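Local structure of endonuclease V (Streptomyces avermitilis, 3GOC) at residues A[174-179]-A[199-204]; A[139-144]-A[208-213]. The protein probably repairs deaminated DNA, using magnesium to nick the strand at the second phosphodiester bond 3' to a deoxyinosine and leaving the lesion in place. All blocks are in the same frame, centred on the assembly; numbering follows the deposited sequence.

Contact 1 of 2, residues A[174-179]-A[199-204]; sequences LRTQSG and HTLALT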
loop_
_atom_site.group_PDB
_atom_site.type_symbol
_atom_site.label_atom_id
_atom_site.label_comp_id
_atom_site.label_asym_id
_atom_site.label_seq_id
_atom_site.Cartn_x
_atom_site.Cartn_y
_atom_site.Cartn_z
ATOM N N LEU A 174 -2.915 -12.208 3.539
ATOM C CA LEU A 174 -1.901 -11.268 3.078
ATOM C C LEU A 174 -0.700 -11.199 4.001
ATOM O O LEU A 174 -0.848 -10.994 5.206
ATOM C CB LEU A 174 -2.520 -9.872 2.969
ATOM C CG LEU A 174 -1.605 -8.735 2.513
ATOM C CD1 LEU A 174 -1.229 -8.940 1.050
ATOM C CD2 LEU A 174 -2.324 -7.398 2.689
ATOM N N ARG A 175 0.488 -11.365 3.428
ATOM C CA ARG A 175 1.724 -11.304 4.194
ATOM C C ARG A 175 2.060 -9.830 4.401
ATOM O O ARG A 175 2.513 -9.163 3.470
ATOM C CB ARG A 175 2.859 -11.993 3.417
ATOM C CG ARG A 175 4.139 -12.179 4.221
ATOM C CD ARG A 175 4.034 -13.374 5.163
ATOM N NE ARG A 175 3.976 -14.643 4.431
ATOM C CZ ARG A 175 3.836 -15.836 5.004
ATOM N NH1 ARG A 175 3.737 -15.938 6.321
ATOM N NH2 ARG A 175 3.786 -16.935 4.260
ATOM N N THR A 176 1.824 -9.312 5.606
ATOM C CA THR A 176 2.121 -7.909 5.891
ATOM C C THR A 176 3.542 -7.750 6.412
ATOM O O THR A 176 4.125 -6.675 6.318
ATOM C CB THR A 176 1.114 -7.312 6.906
ATOM O OG1 THR A 176 0.988 -8.192 8.032
ATOM C CG2 THR A 176 -0.253 -7.132 6.251
ATOM N N GLN A 177 4.098 -8.826 6.961
ATOM C CA GLN A 177 5.474 -8.803 7.449
ATOM C C GLN A 177 6.195 -10.071 6.995
ATOM O O GLN A 177 5.668 -11.178 7.105
ATOM C CB GLN A 177 5.516 -8.683 8.973
ATOM C CG GLN A 177 5.210 -7.280 9.498
ATOM C CD GLN A 177 6.168 -6.229 8.955
ATOM O OE1 GLN A 177 7.383 -6.447 8.901
ATOM N NE2 GLN A 177 5.630 -5.078 8.561
ATOM N N SER A 178 7.405 -9.879 6.480
ATOM C CA SER A 178 8.241 -10.954 5.965
ATOM C C SER A 178 8.405 -12.126 6.920
ATOM O O SER A 178 8.811 -11.952 8.068
ATOM C CB SER A 178 9.619 -10.396 5.605
ATOM O OG SER A 178 10.353 -11.314 4.827
ATOM N N GLY A 179 8.083 -13.318 6.425
ATOM C CA GLY A 179 8.210 -14.530 7.215
ATOM C C GLY A 179 7.316 -14.628 8.436
ATOM O O GLY A 179 7.427 -15.579 9.210
ATOM N N HIS A 199 -4.176 -1.064 0.720
ATOM C CA HIS A 199 -4.352 -0.253 1.920
ATOM C C HIS A 199 -3.777 -0.962 3.137
ATOM O O HIS A 199 -3.137 -0.346 3.990
ATOM C CB HIS A 199 -5.835 0.058 2.143
ATOM C CG HIS A 199 -6.317 1.242 1.362
ATOM N ND1 HIS A 199 -6.078 2.540 1.762
ATOM C CD2 HIS A 199 -6.964 1.326 0.177
ATOM C CE1 HIS A 199 -6.558 3.374 0.853
ATOM N NE2 HIS A 199 -7.100 2.661 -0.119
ATOM N N THR A 200 -4.002 -2.268 3.220
ATOM C CA THR A 200 -3.499 -3.031 4.351
ATOM C C THR A 200 -1.968 -2.982 4.390
ATOM O O THR A 200 -1.378 -2.808 5.462
ATOM C CB THR A 200 -4.010 -4.492 4.288
ATOM O OG1 THR A 200 -5.445 -4.482 4.264
ATOM C CG2 THR A 200 -3.566 -5.279 5.510
ATOM N N LEU A 201 -1.321 -3.127 3.233
ATOM C CA LEU A 201 0.145 -3.066 3.196
ATOM C C LEU A 201 0.619 -1.668 3.587
ATOM O O LEU A 201 1.584 -1.518 4.335
ATOM C CB LEU A 201 0.676 -3.409 1.800
ATOM C CG LEU A 201 0.530 -4.862 1.336
ATOM C CD1 LEU A 201 1.070 -4.989 -0.083
ATOM C CD2 LEU A 201 1.289 -5.796 2.285
ATOM N N ALA A 202 -0.065 -0.641 3.088
ATOM C CA ALA A 202 0.320 0.729 3.398
ATOM C C ALA A 202 0.164 1.041 4.884
ATOM O O ALA A 202 0.791 1.969 5.396
ATOM C CB ALA A 202 -0.495 1.707 2.557
ATOM N N LEU A 203 -0.667 0.266 5.577
ATOM C CA LEU A 203 -0.897 0.468 7.010
ATOM C C LEU A 203 -0.016 -0.423 7.872
ATOM O O LEU A 203 -0.071 -0.355 9.099
ATOM C CB LEU A 203 -2.368 0.193 7.345
ATOM C CG LEU A 203 -3.374 1.203 6.801
ATOM C CD1 LEU A 203 -4.802 0.683 6.975
ATOM C CD2 LEU A 203 -3.193 2.519 7.543
ATOM N N THR A 204 0.809 -1.242 7.224
ATOM C CA THR A 204 1.675 -2.176 7.940
ATOM C C THR A 204 3.172 -2.131 7.597
ATOM O O THR A 204 3.833 -3.168 7.556
ATOM C CB THR A 204 1.191 -3.628 7.724
ATOM O OG1 THR A 204 1.046 -3.882 6.323
ATOM C CG2 THR A 204 -0.155 -3.849 8.393
#

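Contact 2 of 2, residues A[139-144]-A[208-213]; sequences IGVAKN and RIPETT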
loop_
_atom_site.group_PDB
_atom_site.type_symbol
_atom_site.label_atom_id
_atom_site.label_comp_id
_atom_site.label_asym_id
_atom_site.label_seq_id
_atom_site.Cartn_x
_atom_site.Cartn_y
_atom_site.Cartn_z
ATOM N N ILE A 139 -13.288 -1.948 4.502
ATOM C CA ILE A 139 -12.630 -3.234 4.323
ATOM C C ILE A 139 -12.457 -3.826 5.702
ATOM O O ILE A 139 -12.600 -3.138 6.717
ATOM C CB ILE A 139 -11.220 -3.144 3.674
ATOM C CG1 ILE A 139 -10.250 -2.410 4.597
ATOM C CG2 ILE A 139 -11.317 -2.476 2.313
ATOM C CD1 ILE A 139 -8.808 -2.469 4.115
ATOM N N GLY A 140 -12.165 -5.114 5.734
ATOM C CA GLY A 140 -11.923 -5.773 6.997
ATOM C C GLY A 140 -10.537 -6.397 6.965
ATOM O O GLY A 140 -10.080 -6.875 5.928
ATOM N N VAL A 141 -9.845 -6.346 8.095
ATOM C CA VAL A 141 -8.541 -6.972 8.230
ATOM C C VAL A 141 -8.634 -7.705 9.555
ATOM O O VAL A 141 -8.867 -7.091 10.599
ATOM C CB VAL A 141 -7.375 -5.965 8.282
ATOM C CG1 VAL A 141 -6.062 -6.728 8.451
ATOM C CG2 VAL A 141 -7.328 -5.138 6.999
ATOM N N ALA A 142 -8.476 -9.023 9.506
ATOM C CA ALA A 142 -8.588 -9.859 10.701
ATOM C C ALA A 142 -7.296 -10.577 11.053
ATOM O O ALA A 142 -6.493 -10.891 10.180
ATOM C CB ALA A 142 -9.707 -10.871 10.509
ATOM N N LYS A 143 -7.117 -10.841 12.347
ATOM C CA LYS A 143 -5.918 -11.498 12.873
ATOM C C LYS A 143 -5.912 -13.012 12.697
ATOM O O LYS A 143 -4.846 -13.622 12.687
ATOM C CB LYS A 143 -5.747 -11.186 14.367
ATOM C CG LYS A 143 -5.745 -9.716 14.720
ATOM C CD LYS A 143 -5.881 -9.534 16.223
ATOM C CE LYS A 143 -6.108 -8.086 16.612
ATOM N NZ LYS A 143 -4.928 -7.247 16.318
ATOM N N ASN A 144 -7.091 -13.618 12.581
ATOM C CA ASN A 144 -7.186 -15.065 12.403
ATOM C C ASN A 144 -8.117 -15.351 11.229
ATOM O O ASN A 144 -8.928 -14.507 10.858
ATOM C CB ASN A 144 -7.680 -15.751 13.687
ATOM C CG ASN A 144 -9.130 -15.461 13.996
ATOM O OD1 ASN A 144 -10.029 -15.815 13.231
ATOM N ND2 ASN A 144 -9.371 -14.828 15.134
ATOM N N ARG A 208 2.702 -6.176 11.859
ATOM C CA ARG A 208 1.870 -7.146 11.166
ATOM C C ARG A 208 0.428 -6.640 11.117
ATOM O O ARG A 208 -0.265 -6.815 10.118
ATOM C CB ARG A 208 1.916 -8.490 11.894
ATOM C CG ARG A 208 0.887 -9.492 11.401
ATOM C CD ARG A 208 0.875 -10.759 12.238
ATOM N NE ARG A 208 -0.189 -11.650 11.787
ATOM C CZ ARG A 208 -1.223 -12.026 12.531
ATOM N NH1 ARG A 208 -1.344 -11.595 13.784
ATOM N NH2 ARG A 208 -2.145 -12.828 12.016
ATOM N N ILE A 209 -0.008 -6.018 12.208
ATOM C CA ILE A 209 -1.369 -5.492 12.338
ATOM C C ILE A 209 -1.454 -4.041 11.866
ATOM O O ILE A 209 -0.602 -3.227 12.214
ATOM C CB ILE A 209 -1.826 -5.553 13.821
ATOM C CG1 ILE A 209 -1.698 -6.983 14.352
ATOM C CG2 ILE A 209 -3.260 -5.056 13.960
ATOM C CD1 ILE A 209 -2.510 -8.022 13.580
ATOM N N PRO A 210 -2.482 -3.698 11.067
ATOM C CA PRO A 210 -2.634 -2.326 10.573
ATOM C C PRO A 210 -2.619 -1.307 11.705
ATOM O O PRO A 210 -3.215 -1.536 12.761
ATOM C CB PRO A 210 -3.982 -2.362 9.865
ATOM C CG PRO A 210 -4.033 -3.745 9.323
ATOM C CD PRO A 210 -3.501 -4.583 10.476
ATOM N N GLU A 211 -1.952 -0.176 11.488
ATOM C CA GLU A 211 -1.889 0.856 12.517
ATOM C C GLU A 211 -3.272 1.361 12.896
ATOM O O GLU A 211 -3.489 1.787 14.026
ATOM C CB GLU A 211 -0.978 2.004 12.059
ATOM C CG GLU A 211 0.489 1.598 12.066
ATOM C CD GLU A 211 1.447 2.755 11.875
ATOM O OE1 GLU A 211 1.201 3.840 12.440
ATOM O OE2 GLU A 211 2.465 2.570 11.173
ATOM N N THR A 212 -4.208 1.304 11.954
ATOM C CA THR A 212 -5.578 1.728 12.232
ATOM C C THR A 212 -6.192 0.852 13.331
ATOM O O THR A 212 -6.893 1.354 14.217
ATOM C CB THR A 212 -6.458 1.638 10.969
ATOM O OG1 THR A 212 -6.221 0.389 10.302
ATOM C CG2 THR A 212 -6.143 2.793 10.026
ATOM N N THR A 213 -5.925 -0.452 13.279
ATOM C CA THR A 213 -6.452 -1.368 14.283
ATOM C C THR A 213 -5.742 -1.171 15.607
ATOM O O THR A 213 -6.377 -1.135 16.662
ATOM C CB THR A 213 -6.298 -2.830 13.836
ATOM O OG1 THR A 213 -7.147 -3.063 12.706
ATOM C CG2 THR A 213 -6.688 -3.786 14.962
HETATM O O HOH W 1 -7.019 -5.638 12.075
HETATM O O HOH W 2 -3.150 -13.264 15.664
#

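Contact 1 of 2, residues A[174-179]-A[199-204]
The backbones come nearest at Thr176 and Leu201, CA to CA 5.9 Å, where the chain leaving strand 168-174 passes the last turn of helix 193-202 and the residues just beyond it. Leu174 sets its CG anti to the backbone N (chi1 179°), which carries CD2 to the helix; there CD2 lies 3.7 Å from Thr200 CB, the two side chains lying side by side and pointing opposite ways. The same methyl meets Leu201 CD2 at 4.0 Å, and Leu201 CD2 also rests 3.8 Å from Arg175 O, so one leucine branch packs against both side chain and backbone of the loop. Thr176 works between two threonines: its CG2 touches Thr200 CG2 at 3.9 Å, while Thr204 crosses it at about a right angle, with Thr204 OG1 3.5 Å from Thr176 CB. The hydroxyl of Thr200 turns to Ala196 O, one turn back. Gln177 adds the polar end: bent at chi2 (-58°), it brings NE2 to 2.8 Å from Thr204 O, a hydrogen bond kept weak by its 116° angle at the hydrogen. Arg157 ties both segments together from outside, bonding Thr176 O and Thr204 OG1 through NH2 and Leu201 O through NH1. The loop thus packs on the end of a helix that itself lies against the sheet of the RNase H-like fold: Leu174 and Thr200 both pack on Val185 of strand 183-189, Thr176 and Thr200 on Val183, and Thr200 reaches Ile139 and Val141 of strand 138-142.

Contact 2 of 2, residues A[139-144]-A[208-213]
Val141 and Pro210 form the apolar centre of a contact between the end of strand 138-142 and the turn leading into helix 211-228. Val141 CG1, anti to its own N (chi1 179°), packs 3.7 Å from Pro210 CG, and Pro210 itself is the N-cap of the helix. Farther along, Lys143 crosses Ile209 at about a right angle; its chain bends at chi4, placing NZ 3.6 Å from Ile209 CG2. This belongs to the RNase H-like fold of the endonuclease V family, whose central strands carry metal-binding aspartates: Thr213 and Lys143 both touch Asp114, a magnesium ligand. A water joins the two sides here, 2.8 Å from Val141 O and 2.7 Å from Thr213 OG1. At the outer end Arg208 runs extended from CG to NE and offers its guanidinium edge to Lys143 O, with NH2 2.9 Å away and the oxygen near the guanidinium plane. Lys181 O takes NE and Pro182 O shares NH2, so these two nitrogens together bond three backbone carbonyls. A leucine in place of Arg208 would probably leave the carbonyls of Lys143 and Pro182 without the NH2 they share, and that of Lys181 without NE.

In the fold
Contact 1 is nested inside the chain loop that contact 2 closes, and their centres lie 9 Å apart. Within the connection between helix 193-202 and helix 211-228, Leu203 O is 3.0 Å from Glu211 N, a probable hydrogen bond. Thr204 CG2 packs 3.5 Å from Pro210 N in the same connection. From the 174-179 loop, Thr176 reaches across to it: Thr176 OG1 lies 2.8 Å from Arg208 O, again a probable hydrogen bond. Contact 2 is the one beside the magnesium site, with the side chain of Lys143 about 6 Å from a bound magnesium ion and that of Thr213 about 4 Å from the side chain of Asp114. Contact 1 lies farther out, its Thr200 side chain about 10 Å from that of Asp114.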